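Local coordinates for protein transcription regulator (Lactobacillus plantarum WCFS1, PDB 3CLK) that probably controls transcription as a dimeric regulator, with a two-lobed periplasmic-binding-protein-like domain of the kind that senses small effector molecules in LacI-type repressors, at residues Y91-M96 / D100-I105; D28-E33 / T246-I251; R141-G146 / I236-F241; G113-N118 / I268-V273. One frame throughout, in Å; residues are numbered along the deposited sequence.

Overall arrangement
The four contacts span both lobes of a periplasmic-binding-protein-like fold. Contacts 1 and 2 lie in the first lobe, with centres about 14 Å apart. Contact 1 joins two strands of its parallel sheet, and contact 2 joins two helices packed on that sheet. Contacts 3 and 4 reach the second lobe, with centres about 7 Å apart. They share its sheet through the neighbouring strands 234-237 and 271-273. Helix 240-256 serves both contacts 2 and 3. Along the chain, contact 1 closes before contacts 3 and 4 open, while contacts 2 and 4 interleave. The chain therefore crosses between lobes repeatedly, and segments 236-241 and 268-273 are two such crossings.

Contact 1. Residues Y91-M96 / D100-I105; sequences YCFLSM and DDRPFI
Phe93 uses both its backbone N and O to hold the neighbouring strand. Phe93 N donates to Pro103 O at 3.1 Å, nearly straight at 172°. Phe93 O accepts from Ile105 N at 2.8 Å. Ser95 N then meets Ile105 O at 2.8 Å, in the carbonyl plane. The pairing is parallel, with Phe93 beside Phe104 and Leu94 beside Ile105. On one sheet face, Leu94 CD2 lies 3.8 Å from Ile105 CB, the two side chains alongside and pointing the same way. Cys92 SG touches Ile105 CG1 there at 3.7 Å. On the other face, Arg102 CD comes within 3.2 Å of Phe93 CE1, oblique to the ring. Tyr91 CE1 is 3.6 Å from Pro103 CG, and the two side chains cross at about a right angle. A bend at chi3 (-26°) brings the Arg102 guanidinium to Asp100, where NH2 meets OD2 on its syn side at 2.7 Å in a salt bridge. Further out, Leu94 packs on Ile26 and Ile30 of helix 22-34, and Ile105 on Thr246 and Gln250 of helix 240-256. Arg102 thus offers its methylenes to Phe93, while Asp100 probably balances its charge beside the apolar ring.

Contact 2. Residues D28-E33 / T246-I251; sequences DGIQEE and TGVQQI
Helices 22-34 and 240-256 pack side by side on one face of the parallel sheet of the first lobe, and Val248 is where they meet. Their local axes approach to 8.6 Å and cross at -43°. Val248 faces the first helix with both methyl branches. Its CG2 lies 3.6 Å from Ile30 CG2, the two side chains crossing obliquely. Its CB lies 3.5 Å from Glu33 CG, and CG1 adds a contact to the same Glu33 carbon. Val248 therefore sits against two residues one helical turn apart. The layering is that of the periplasmic-binding-protein-like fold, with helices flanking a parallel sheet. Ile30 and Val248 both rest on Leu70 of strand 68-72. With CG anti to the backbone N (chi1 -169°), the methylenes of Glu33 lie on the valine; a bend at chi2 (61°) then carries the carboxylate to Gln249. There OE2 accepts a weak, bent hydrogen bond from Gln249 NE2 at 3.4 Å. The carboxylate and amide planes stand steeply to each other. With an alanine at Glu33, the CG packing on Val248 CB and CG1 would probably be lost, and Gln249 NE2 would be left without this weak acceptor. Glu33 OE1 has a long, weak ion pair with Lys36. On helix 22-34, Asp28 and Gln31 pack on Tyr45 of the second subunit.

Contact 3. Residues R141-G146 / I236-F241; sequences RKRLAG and ISQDFF
The backbones of helix segment 141-146 and segment 236-241 stay well apart, the nearest CA atoms, of Arg143 and Ile236, being 11.8 Å from each other, and the side chains of Arg143 and Gln238 bridge the gap. They come from opposite directions. The Arg143 chain is fully stretched from CG to NE, with chi3 at -179°, which carries its NH2 to 3.3 Å from Gln238 NE2. Both atoms are donors, so no hydrogen bond forms between them. The guanidinium and amide planes are 84° apart. Each group is held by partners elsewhere: Arg143 NE by a salt bridge to Asp109, Gln238 NE2 by Asp221, and Gln238 OE1 by Ser107. Segment 236-241 is one of the crossings between lobes, leaving strand 234-237 of the second lobe for helix 240-256 against the first. The pair probably lies near the cleft between the lobes, where relatives with this fold bind effectors; no ligand site is established here. Asp239 marks the turn: it is the centre of an inverse gamma turn and N-caps helix 240-256, its OD1 accepting from Gln242 N. Across the turn, Gln238 CB sits over one face of the Phe240 ring, 3.7 Å above the plane and offset toward the rim.

Contact 4. Residues G113-N118 / I268-V273; sequences GYQATN and IPVNPV
This is a small surface contact in the second lobe, where Gln115 of helix 109-121 leans on Val270 and Pro272 of segment 268-273. Strand 271-273 is the outer strand of the sheet. It runs antiparallel to strand 234-237, and Ser237 N probably bonds to Asn271 O. The first residues of segment 268-273 lead into it from strand 265-267 of the other lobe, so the segment is a crossing between the lobes. The two segments bury only 109 Å² between them. Gln115 does all the touching from the helix. Its chain, extended beyond CG (chi2 -171°), carries the amide to Val270 and Pro272. Gln115 NE2 lies 3.7 Å from Val270 CG2, and Gln115 CD is 4.0 Å from the same methyl. These two side chains slide past each other in opposite directions. On the amide's other branch, Gln115 OE1 comes to 3.6 Å from Pro272 CD, and the proline crosses the glutamine at about a right angle. Neither approach is a hydrogen bond. The polar partner of Gln115 NE2 is Asp111 OD2, one turn earlier on the same helix. A leucine at Gln115 would probably leave Asp111 OD2 without this amide donor. Further inside, Ile236 touches Ala116, Val270 and Pro272. Across the two segments the attraction is therefore van der Waals packing, while the bond to Asp111 probably keeps the amide from turning.

Contact 1. Residues Y91-M96 / D100-I105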
loop_
_atom_site.group_PDB
_atom_site.type_symbol
_atom_site.label_atom_id
_atom_site.label_comp_id
_atom_site.label_asym_id
_atom_site.label_seq_id
_atom_site.Cartn_x
_atom_site.Cartn_y
_atom_site.Cartn_z
ATOM N N TYR B 91 -17.501 -12.812 -14.932
ATOM C CA TYR B 91 -16.728 -12.475 -13.744
ATOM C C TYR B 91 -15.651 -13.513 -13.464
ATOM O O TYR B 91 -15.733 -14.651 -13.929
ATOM C CB TYR B 91 -17.659 -12.343 -12.528
ATOM C CG TYR B 91 -18.167 -13.668 -12.009
ATOM C CD1 TYR B 91 -17.446 -14.382 -11.053
ATOM C CD2 TYR B 91 -19.336 -14.238 -12.515
ATOM C CE1 TYR B 91 -17.869 -15.634 -10.614
ATOM C CE2 TYR B 91 -19.771 -15.498 -12.084
ATOM C CZ TYR B 91 -19.028 -16.185 -11.133
ATOM O OH TYR B 91 -19.436 -17.426 -10.698
ATOM N N CYS B 92 -14.642 -13.104 -12.697
ATOM C CA CYS B 92 -13.538 -13.979 -12.331
ATOM C C CYS B 92 -12.897 -13.441 -11.055
ATOM O O CYS B 92 -12.723 -12.230 -10.903
ATOM C CB CYS B 92 -12.497 -14.021 -13.453
ATOM S SG CYS B 92 -11.186 -15.268 -13.239
ATOM N N PHE B 93 -12.572 -14.346 -10.136
ATOM C CA PHE B 93 -11.927 -13.964 -8.883
ATOM C C PHE B 93 -10.409 -13.979 -9.073
ATOM O O PHE B 93 -9.876 -14.846 -9.769
ATOM C CB PHE B 93 -12.304 -14.939 -7.761
ATOM C CG PHE B 93 -13.706 -14.762 -7.242
ATOM C CD1 PHE B 93 -14.799 -15.229 -7.967
ATOM C CD2 PHE B 93 -13.933 -14.127 -6.023
ATOM C CE1 PHE B 93 -16.103 -15.067 -7.479
ATOM C CE2 PHE B 93 -15.227 -13.959 -5.526
ATOM C CZ PHE B 93 -16.314 -14.427 -6.253
ATOM N N LEU B 94 -9.726 -13.019 -8.459
ATOM C CA LEU B 94 -8.271 -12.935 -8.546
ATOM C C LEU B 94 -7.629 -13.036 -7.156
ATOM O O LEU B 94 -8.160 -12.501 -6.174
ATOM C CB LEU B 94 -7.833 -11.615 -9.199
ATOM C CG LEU B 94 -8.337 -11.292 -10.610
ATOM C CD1 LEU B 94 -7.745 -9.972 -11.091
ATOM C CD2 LEU B 94 -7.957 -12.419 -11.555
ATOM N N SER B 95 -6.495 -13.732 -7.095
ATOM C CA SER B 95 -5.723 -13.915 -5.868
ATOM C C SER B 95 -6.418 -14.736 -4.781
ATOM O O SER B 95 -6.071 -14.631 -3.602
ATOM C CB SER B 95 -5.331 -12.547 -5.308
ATOM O OG SER B 95 -4.108 -12.635 -4.605
HETATM N N MSE B 96 -7.387 -15.555 -5.180
HETATM C CA MSE B 96 -8.113 -16.394 -4.233
HETATM C C MSE B 96 -8.660 -17.643 -4.921
HETATM O O MSE B 96 -9.227 -17.562 -6.007
HETATM C CB MSE B 96 -9.265 -15.598 -3.602
HETATM C CG MSE B 96 -10.076 -16.357 -2.562
HETATM SE SE MSE B 96 -11.551 -15.288 -1.866
HETATM C CE MSE B 96 -10.598 -14.386 -0.442
ATOM N N ASP B 100 -15.210 -25.045 -4.902
ATOM C CA ASP B 100 -16.181 -25.307 -5.967
ATOM C C ASP B 100 -15.621 -25.010 -7.358
ATOM O O ASP B 100 -14.408 -24.929 -7.539
ATOM C CB ASP B 100 -17.468 -24.500 -5.745
ATOM C CG ASP B 100 -17.229 -23.007 -5.724
ATOM O OD1 ASP B 100 -16.309 -22.542 -6.425
ATOM O OD2 ASP B 100 -17.973 -22.297 -5.017
ATOM N N ASP B 101 -16.513 -24.843 -8.333
ATOM C CA ASP B 101 -16.113 -24.579 -9.716
ATOM C C ASP B 101 -16.151 -23.106 -10.117
ATOM O O ASP B 101 -16.096 -22.773 -11.299
ATOM C CB ASP B 101 -16.982 -25.398 -10.676
ATOM C CG ASP B 101 -18.455 -25.340 -10.323
ATOM O OD1 ASP B 101 -19.001 -24.220 -10.218
ATOM O OD2 ASP B 101 -19.068 -26.417 -10.149
ATOM N N ARG B 102 -16.253 -22.234 -9.122
ATOM C CA ARG B 102 -16.269 -20.794 -9.340
ATOM C C ARG B 102 -14.987 -20.439 -10.097
ATOM O O ARG B 102 -13.919 -20.960 -9.786
ATOM C CB ARG B 102 -16.278 -20.109 -7.981
ATOM C CG ARG B 102 -16.414 -18.616 -7.976
ATOM C CD ARG B 102 -16.384 -18.139 -6.530
ATOM N NE ARG B 102 -16.835 -19.186 -5.611
ATOM C CZ ARG B 102 -17.241 -18.965 -4.366
ATOM N NH1 ARG B 102 -17.259 -17.731 -3.885
ATOM N NH2 ARG B 102 -17.626 -19.977 -3.601
ATOM N N PRO B 103 -15.077 -19.569 -11.114
ATOM C CA PRO B 103 -13.877 -19.197 -11.870
ATOM C C PRO B 103 -12.916 -18.342 -11.048
ATOM O O PRO B 103 -13.325 -17.391 -10.385
ATOM C CB PRO B 103 -14.443 -18.439 -13.067
ATOM C CG PRO B 103 -15.673 -17.796 -12.490
ATOM C CD PRO B 103 -16.273 -18.908 -11.667
ATOM N N PHE B 104 -11.637 -18.688 -11.082
ATOM C CA PHE B 104 -10.651 -17.922 -10.339
ATOM C C PHE B 104 -9.261 -18.039 -10.942
ATOM O O PHE B 104 -8.965 -18.971 -11.681
ATOM C CB PHE B 104 -10.623 -18.359 -8.868
ATOM C CG PHE B 104 -9.985 -19.707 -8.629
ATOM C CD1 PHE B 104 -8.604 -19.870 -8.719
ATOM C CD2 PHE B 104 -10.768 -20.805 -8.283
ATOM C CE1 PHE B 104 -8.012 -21.100 -8.466
ATOM C CE2 PHE B 104 -10.188 -22.044 -8.026
ATOM C CZ PHE B 104 -8.807 -22.195 -8.117
ATOM N N ILE B 105 -8.429 -17.057 -10.630
ATOM C CA ILE B 105 -7.048 -17.016 -11.073
ATOM C C ILE B 105 -6.267 -16.604 -9.835
ATOM O O ILE B 105 -6.506 -15.526 -9.274
ATOM C CB ILE B 105 -6.833 -15.959 -12.154
ATOM C CG1 ILE B 105 -7.638 -16.328 -13.403
ATOM C CG2 ILE B 105 -5.344 -15.830 -12.458
ATOM C CD1 ILE B 105 -7.661 -15.228 -14.453
#

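Contact 2. Residues D28-E33 / T246-I251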
loop_
_atom_site.group_PDB
_atom_site.type_symbol
_atom_site.label_atom_id
_atom_site.label_comp_id
_atom_site.label_asym_id
_atom_site.label_seq_id
_atom_site.Cartn_x
_atom_site.Cartn_y
_atom_site.Cartn_z
ATOM N N ASP B 28 -2.489 -2.836 -11.475
ATOM C CA ASP B 28 -1.583 -2.352 -12.510
ATOM C C ASP B 28 -1.648 -3.301 -13.698
ATOM O O ASP B 28 -1.671 -2.865 -14.848
ATOM C CB ASP B 28 -0.142 -2.265 -12.001
ATOM C CG ASP B 28 0.057 -1.150 -10.991
ATOM O OD1 ASP B 28 -0.590 -0.089 -11.126
ATOM O OD2 ASP B 28 0.877 -1.329 -10.069
ATOM N N GLY B 29 -1.684 -4.600 -13.410
ATOM C CA GLY B 29 -1.753 -5.591 -14.467
ATOM C C GLY B 29 -3.062 -5.492 -15.230
ATOM O O GLY B 29 -3.088 -5.626 -16.454
ATOM N N ILE B 30 -4.149 -5.259 -14.502
ATOM C CA ILE B 30 -5.471 -5.126 -15.105
ATOM C C ILE B 30 -5.499 -3.864 -15.957
ATOM O O ILE B 30 -5.947 -3.879 -17.105
ATOM C CB ILE B 30 -6.574 -5.010 -14.022
ATOM C CG1 ILE B 30 -6.714 -6.334 -13.272
ATOM C CG2 ILE B 30 -7.903 -4.623 -14.660
ATOM C CD1 ILE B 30 -7.685 -6.269 -12.113
ATOM N N GLN B 31 -5.009 -2.773 -15.382
ATOM C CA GLN B 31 -4.978 -1.496 -16.074
ATOM C C GLN B 31 -4.229 -1.601 -17.396
ATOM O O GLN B 31 -4.657 -1.037 -18.403
ATOM C CB GLN B 31 -4.338 -0.429 -15.175
ATOM C CG GLN B 31 -4.263 0.960 -15.794
ATOM C CD GLN B 31 -3.050 1.138 -16.689
ATOM O OE1 GLN B 31 -2.918 2.148 -17.387
ATOM N NE2 GLN B 31 -2.147 0.161 -16.664
ATOM N N GLU B 32 -3.121 -2.335 -17.402
ATOM C CA GLU B 32 -2.336 -2.475 -18.620
ATOM C C GLU B 32 -3.006 -3.337 -19.681
ATOM O O GLU B 32 -3.043 -2.966 -20.853
ATOM C CB GLU B 32 -0.949 -3.039 -18.307
ATOM C CG GLU B 32 -0.072 -3.176 -19.539
ATOM C CD GLU B 32 1.396 -3.296 -19.199
ATOM O OE1 GLU B 32 1.927 -2.378 -18.534
ATOM O OE2 GLU B 32 2.018 -4.303 -19.602
ATOM N N GLU B 33 -3.529 -4.487 -19.274
ATOM C CA GLU B 33 -4.188 -5.389 -20.210
ATOM C C GLU B 33 -5.474 -4.749 -20.724
ATOM O O GLU B 33 -5.883 -4.980 -21.861
ATOM C CB GLU B 33 -4.496 -6.722 -19.528
ATOM C CG GLU B 33 -4.945 -7.839 -20.465
ATOM C CD GLU B 33 -3.894 -8.201 -21.504
ATOM O OE1 GLU B 33 -2.693 -7.955 -21.262
ATOM O OE2 GLU B 33 -4.270 -8.746 -22.562
ATOM N N THR B 246 -4.071 -11.788 -16.879
ATOM C CA THR B 246 -4.876 -12.952 -17.231
ATOM C C THR B 246 -6.363 -12.710 -16.976
ATOM O O THR B 246 -7.220 -13.104 -17.781
ATOM C CB THR B 246 -4.416 -14.186 -16.428
ATOM O OG1 THR B 246 -3.006 -14.372 -16.616
ATOM C CG2 THR B 246 -5.144 -15.439 -16.892
ATOM N N GLY B 247 -6.667 -12.059 -15.858
ATOM C CA GLY B 247 -8.049 -11.773 -15.531
ATOM C C GLY B 247 -8.750 -11.047 -16.664
ATOM O O GLY B 247 -9.826 -11.444 -17.087
ATOM N N VAL B 248 -8.136 -9.983 -17.163
ATOM C CA VAL B 248 -8.728 -9.234 -18.257
ATOM C C VAL B 248 -8.833 -10.084 -19.526
ATOM O O VAL B 248 -9.745 -9.899 -20.323
ATOM C CB VAL B 248 -7.916 -7.959 -18.565
ATOM C CG1 VAL B 248 -8.478 -7.263 -19.798
ATOM C CG2 VAL B 248 -7.965 -7.021 -17.373
ATOM N N GLN B 249 -7.904 -11.016 -19.711
ATOM C CA GLN B 249 -7.933 -11.873 -20.895
ATOM C C GLN B 249 -9.098 -12.859 -20.841
ATOM O O GLN B 249 -9.577 -13.316 -21.878
ATOM C CB GLN B 249 -6.604 -12.624 -21.054
ATOM C CG GLN B 249 -5.410 -11.701 -21.293
ATOM C CD GLN B 249 -4.121 -12.454 -21.567
ATOM O OE1 GLN B 249 -3.756 -13.370 -20.835
ATOM N NE2 GLN B 249 -3.419 -12.060 -22.624
ATOM N N GLN B 250 -9.558 -13.191 -19.637
ATOM C CA GLN B 250 -10.690 -14.102 -19.503
ATOM C C GLN B 250 -11.969 -13.359 -19.887
ATOM O O GLN B 250 -12.876 -13.939 -20.493
ATOM C CB GLN B 250 -10.801 -14.640 -18.071
ATOM C CG GLN B 250 -9.747 -15.676 -17.708
ATOM C CD GLN B 250 -9.844 -16.942 -18.550
ATOM O OE1 GLN B 250 -10.824 -17.689 -18.472
ATOM N NE2 GLN B 250 -8.823 -17.186 -19.362
ATOM N N ILE B 251 -12.035 -12.074 -19.537
ATOM C CA ILE B 251 -13.199 -11.253 -19.868
ATOM C C ILE B 251 -13.224 -11.040 -21.374
ATOM O O ILE B 251 -14.244 -11.258 -22.029
ATOM C CB ILE B 251 -13.140 -9.866 -19.189
ATOM C CG1 ILE B 251 -13.215 -10.018 -17.668
ATOM C CG2 ILE B 251 -14.281 -8.999 -19.691
ATOM C CD1 ILE B 251 -13.155 -8.688 -16.912
#

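Contact 3. Residues R141-G146 / I236-F241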
loop_
_atom_site.group_PDB
_atom_site.type_symbol
_atom_site.label_atom_id
_atom_site.label_comp_id
_atom_site.label_asym_id
_atom_site.label_seq_id
_atom_site.Cartn_x
_atom_site.Cartn_y
_atom_site.Cartn_z
ATOM N N ARG B 141 -6.262 -22.331 4.856
ATOM C CA ARG B 141 -6.277 -23.784 5.000
ATOM C C ARG B 141 -5.247 -24.437 4.091
ATOM O O ARG B 141 -4.494 -25.307 4.524
ATOM C CB ARG B 141 -7.667 -24.333 4.656
ATOM C CG ARG B 141 -7.775 -25.858 4.614
ATOM C CD ARG B 141 -7.539 -26.480 5.981
ATOM N NE ARG B 141 -6.136 -26.822 6.217
ATOM C CZ ARG B 141 -5.536 -26.738 7.402
ATOM N NH1 ARG B 141 -6.215 -26.313 8.465
ATOM N NH2 ARG B 141 -4.266 -27.088 7.527
ATOM N N LYS B 142 -5.218 -24.008 2.832
ATOM C CA LYS B 142 -4.297 -24.573 1.853
ATOM C C LYS B 142 -2.832 -24.274 2.156
ATOM O O LYS B 142 -1.990 -25.166 2.103
ATOM C CB LYS B 142 -4.657 -24.074 0.452
ATOM C CG LYS B 142 -6.099 -24.364 0.062
ATOM C CD LYS B 142 -6.436 -25.841 0.212
ATOM C CE LYS B 142 -6.035 -26.640 -1.012
ATOM N NZ LYS B 142 -6.906 -26.329 -2.184
ATOM N N ARG B 143 -2.529 -23.024 2.477
ATOM C CA ARG B 143 -1.156 -22.649 2.788
ATOM C C ARG B 143 -0.645 -23.453 3.977
ATOM O O ARG B 143 0.481 -23.940 3.963
ATOM C CB ARG B 143 -1.064 -21.146 3.082
ATOM C CG ARG B 143 -1.380 -20.291 1.869
ATOM C CD ARG B 143 -1.182 -18.800 2.127
ATOM N NE ARG B 143 -1.537 -18.041 0.931
ATOM C CZ ARG B 143 -1.397 -16.725 0.797
ATOM N NH1 ARG B 143 -0.896 -16.003 1.789
ATOM N NH2 ARG B 143 -1.773 -16.137 -0.331
ATOM N N LEU B 144 -1.485 -23.619 4.993
ATOM C CA LEU B 144 -1.084 -24.373 6.170
ATOM C C LEU B 144 -0.891 -25.847 5.820
ATOM O O LEU B 144 0.021 -26.488 6.334
ATOM C CB LEU B 144 -2.124 -24.240 7.289
ATOM C CG LEU B 144 -1.673 -24.781 8.654
ATOM C CD1 LEU B 144 -0.586 -23.869 9.228
ATOM C CD2 LEU B 144 -2.854 -24.856 9.613
ATOM N N ALA B 145 -1.744 -26.383 4.950
ATOM C CA ALA B 145 -1.614 -27.783 4.552
ATOM C C ALA B 145 -0.271 -27.983 3.849
ATOM O O ALA B 145 0.382 -29.007 4.033
ATOM C CB ALA B 145 -2.767 -28.191 3.620
ATOM N N GLY B 146 0.127 -26.997 3.046
ATOM C CA GLY B 146 1.396 -27.060 2.337
ATOM C C GLY B 146 2.555 -27.070 3.318
ATOM O O GLY B 146 3.551 -27.769 3.115
ATOM N N ILE B 236 8.330 -15.677 -0.940
ATOM C CA ILE B 236 7.750 -16.537 -1.953
ATOM C C ILE B 236 6.861 -15.484 -2.587
ATOM O O ILE B 236 5.853 -15.062 -2.004
ATOM C CB ILE B 236 6.907 -17.670 -1.342
ATOM C CG1 ILE B 236 7.819 -18.637 -0.585
ATOM C CG2 ILE B 236 6.148 -18.413 -2.444
ATOM C CD1 ILE B 236 8.941 -19.229 -1.433
ATOM N N SER B 237 7.264 -15.022 -3.763
ATOM C CA SER B 237 6.546 -13.960 -4.443
ATOM C C SER B 237 5.457 -14.455 -5.367
ATOM O O SER B 237 5.651 -15.418 -6.109
ATOM C CB SER B 237 7.538 -13.099 -5.218
ATOM O OG SER B 237 8.570 -12.670 -4.348
ATOM N N GLN B 238 4.302 -13.798 -5.296
ATOM C CA GLN B 238 3.166 -14.146 -6.139
ATOM C C GLN B 238 3.214 -13.185 -7.310
ATOM O O GLN B 238 3.610 -12.028 -7.153
ATOM C CB GLN B 238 1.838 -13.951 -5.393
ATOM C CG GLN B 238 1.683 -14.773 -4.129
ATOM C CD GLN B 238 0.245 -14.786 -3.630
ATOM O OE1 GLN B 238 -0.653 -15.253 -4.325
ATOM N NE2 GLN B 238 0.023 -14.265 -2.430
ATOM N N ASP B 239 2.809 -13.655 -8.482
ATOM C CA ASP B 239 2.816 -12.799 -9.653
ATOM C C ASP B 239 1.464 -12.117 -9.781
ATOM O O ASP B 239 0.686 -12.435 -10.682
ATOM C CB ASP B 239 3.107 -13.615 -10.912
ATOM C CG ASP B 239 3.468 -12.740 -12.096
ATOM O OD1 ASP B 239 3.097 -11.551 -12.095
ATOM O OD2 ASP B 239 4.117 -13.242 -13.035
ATOM N N PHE B 240 1.193 -11.177 -8.872
ATOM C CA PHE B 240 -0.067 -10.438 -8.859
ATOM C C PHE B 240 -0.333 -9.748 -10.194
ATOM O O PHE B 240 -1.463 -9.738 -10.690
ATOM C CB PHE B 240 -0.050 -9.377 -7.750
ATOM C CG PHE B 240 0.127 -9.941 -6.362
ATOM C CD1 PHE B 240 -0.825 -10.796 -5.814
ATOM C CD2 PHE B 240 1.239 -9.597 -5.593
ATOM C CE1 PHE B 240 -0.675 -11.303 -4.509
ATOM C CE2 PHE B 240 1.396 -10.097 -4.293
ATOM C CZ PHE B 240 0.441 -10.946 -3.751
ATOM N N PHE B 241 0.709 -9.159 -10.766
ATOM C CA PHE B 241 0.576 -8.458 -12.033
ATOM C C PHE B 241 -0.052 -9.389 -13.067
ATOM O O PHE B 241 -1.044 -9.042 -13.713
ATOM C CB PHE B 241 1.944 -7.998 -12.533
ATOM C CG PHE B 241 1.874 -7.039 -13.691
ATOM C CD1 PHE B 241 1.736 -5.673 -13.469
ATOM C CD2 PHE B 241 1.938 -7.503 -15.002
ATOM C CE1 PHE B 241 1.667 -4.777 -14.539
ATOM C CE2 PHE B 241 1.868 -6.617 -16.079
ATOM C CZ PHE B 241 1.733 -5.250 -15.844
#

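Contact 4. Residues G113-N118 / I268-V273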
loop_
_atom_site.group_PDB
_atom_site.type_symbol
_atom_site.label_atom_id
_atom_site.label_comp_id
_atom_site.label_asym_id
_atom_site.label_seq_id
_atom_site.Cartn_x
_atom_site.Cartn_y
_atom_site.Cartn_z
ATOM N N GLY B 113 2.731 -22.534 0.736
ATOM C CA GLY B 113 3.148 -22.981 2.054
ATOM C C GLY B 113 4.246 -24.024 1.963
ATOM O O GLY B 113 5.164 -24.067 2.795
ATOM N N TYR B 114 4.136 -24.865 0.939
ATOM C CA TYR B 114 5.090 -25.931 0.672
ATOM C C TYR B 114 6.462 -25.360 0.313
ATOM O O TYR B 114 7.466 -25.757 0.890
ATOM C CB TYR B 114 4.577 -26.797 -0.478
ATOM C CG TYR B 114 5.391 -28.046 -0.750
ATOM C CD1 TYR B 114 5.412 -29.109 0.159
ATOM C CD2 TYR B 114 6.095 -28.188 -1.942
ATOM C CE1 TYR B 114 6.113 -30.289 -0.127
ATOM C CE2 TYR B 114 6.793 -29.353 -2.235
ATOM C CZ TYR B 114 6.798 -30.401 -1.328
ATOM O OH TYR B 114 7.481 -31.557 -1.644
ATOM N N GLN B 115 6.501 -24.432 -0.637
ATOM C CA GLN B 115 7.764 -23.820 -1.048
ATOM C C GLN B 115 8.410 -22.958 0.040
ATOM O O GLN B 115 9.627 -22.993 0.231
ATOM C CB GLN B 115 7.558 -22.986 -2.312
ATOM C CG GLN B 115 7.452 -23.835 -3.573
ATOM C CD GLN B 115 7.472 -23.003 -4.838
ATOM O OE1 GLN B 115 8.341 -22.152 -5.022
ATOM N NE2 GLN B 115 6.523 -23.257 -5.724
ATOM N N ALA B 116 7.597 -22.191 0.752
ATOM C CA ALA B 116 8.104 -21.333 1.822
ATOM C C ALA B 116 8.813 -22.166 2.885
ATOM O O ALA B 116 9.912 -21.829 3.344
ATOM C CB ALA B 116 6.940 -20.550 2.458
ATOM N N THR B 117 8.170 -23.260 3.268
ATOM C CA THR B 117 8.701 -24.144 4.289
ATOM C C THR B 117 9.944 -24.901 3.827
ATOM O O THR B 117 10.924 -24.997 4.568
ATOM C CB THR B 117 7.619 -25.137 4.748
ATOM O OG1 THR B 117 6.437 -24.409 5.110
ATOM C CG2 THR B 117 8.102 -25.931 5.949
ATOM N N ASN B 118 9.910 -25.437 2.612
ATOM C CA ASN B 118 11.065 -26.165 2.094
ATOM C C ASN B 118 12.271 -25.251 1.940
ATOM O O ASN B 118 13.413 -25.696 2.067
ATOM C CB ASN B 118 10.734 -26.826 0.752
ATOM C CG ASN B 118 10.044 -28.165 0.926
ATOM O OD1 ASN B 118 9.428 -28.691 -0.006
ATOM N ND2 ASN B 118 10.157 -28.734 2.122
ATOM N N ILE B 268 -1.322 -19.438 -10.992
ATOM C CA ILE B 268 -0.185 -18.703 -11.522
ATOM C C ILE B 268 1.000 -19.113 -10.654
ATOM O O ILE B 268 0.949 -18.999 -9.425
ATOM C CB ILE B 268 -0.390 -17.178 -11.405
ATOM C CG1 ILE B 268 -1.681 -16.769 -12.123
ATOM C CG2 ILE B 268 0.809 -16.444 -12.011
ATOM C CD1 ILE B 268 -1.639 -16.947 -13.637
ATOM N N PRO B 269 2.084 -19.602 -11.280
ATOM C CA PRO B 269 3.271 -20.029 -10.532
ATOM C C PRO B 269 3.845 -18.927 -9.633
ATOM O O PRO B 269 3.716 -17.738 -9.933
ATOM C CB PRO B 269 4.251 -20.432 -11.638
ATOM C CG PRO B 269 3.347 -20.842 -12.773
ATOM C CD PRO B 269 2.285 -19.774 -12.731
ATOM N N VAL B 270 4.442 -19.330 -8.517
ATOM C CA VAL B 270 5.088 -18.393 -7.603
ATOM C C VAL B 270 6.580 -18.710 -7.649
ATOM O O VAL B 270 6.978 -19.801 -8.067
ATOM C CB VAL B 270 4.615 -18.546 -6.136
ATOM C CG1 VAL B 270 3.126 -18.252 -6.026
ATOM C CG2 VAL B 270 4.959 -19.928 -5.619
ATOM N N ASN B 271 7.405 -17.766 -7.215
ATOM C CA ASN B 271 8.847 -17.974 -7.234
ATOM C C ASN B 271 9.533 -17.370 -6.024
ATOM O O ASN B 271 9.255 -16.235 -5.643
ATOM C CB ASN B 271 9.454 -17.353 -8.490
ATOM C CG ASN B 271 8.833 -17.884 -9.756
ATOM O OD1 ASN B 271 7.687 -17.566 -10.079
ATOM N ND2 ASN B 271 9.579 -18.711 -10.477
ATOM N N PRO B 272 10.444 -18.126 -5.401
ATOM C CA PRO B 272 11.144 -17.592 -4.236
ATOM C C PRO B 272 12.148 -16.525 -4.661
ATOM O O PRO B 272 12.828 -16.666 -5.682
ATOM C CB PRO B 272 11.810 -18.828 -3.637
ATOM C CG PRO B 272 12.068 -19.686 -4.842
ATOM C CD PRO B 272 10.779 -19.544 -5.615
ATOM N N VAL B 273 12.203 -15.438 -3.899
ATOM C CA VAL B 273 13.134 -14.351 -4.167
ATOM C C VAL B 273 14.003 -14.203 -2.922
ATOM O O VAL B 273 13.540 -13.731 -1.880
ATOM C CB VAL B 273 12.410 -13.021 -4.419
ATOM C CG1 VAL B 273 13.436 -11.895 -4.534
ATOM C CG2 VAL B 273 11.578 -13.114 -5.685
#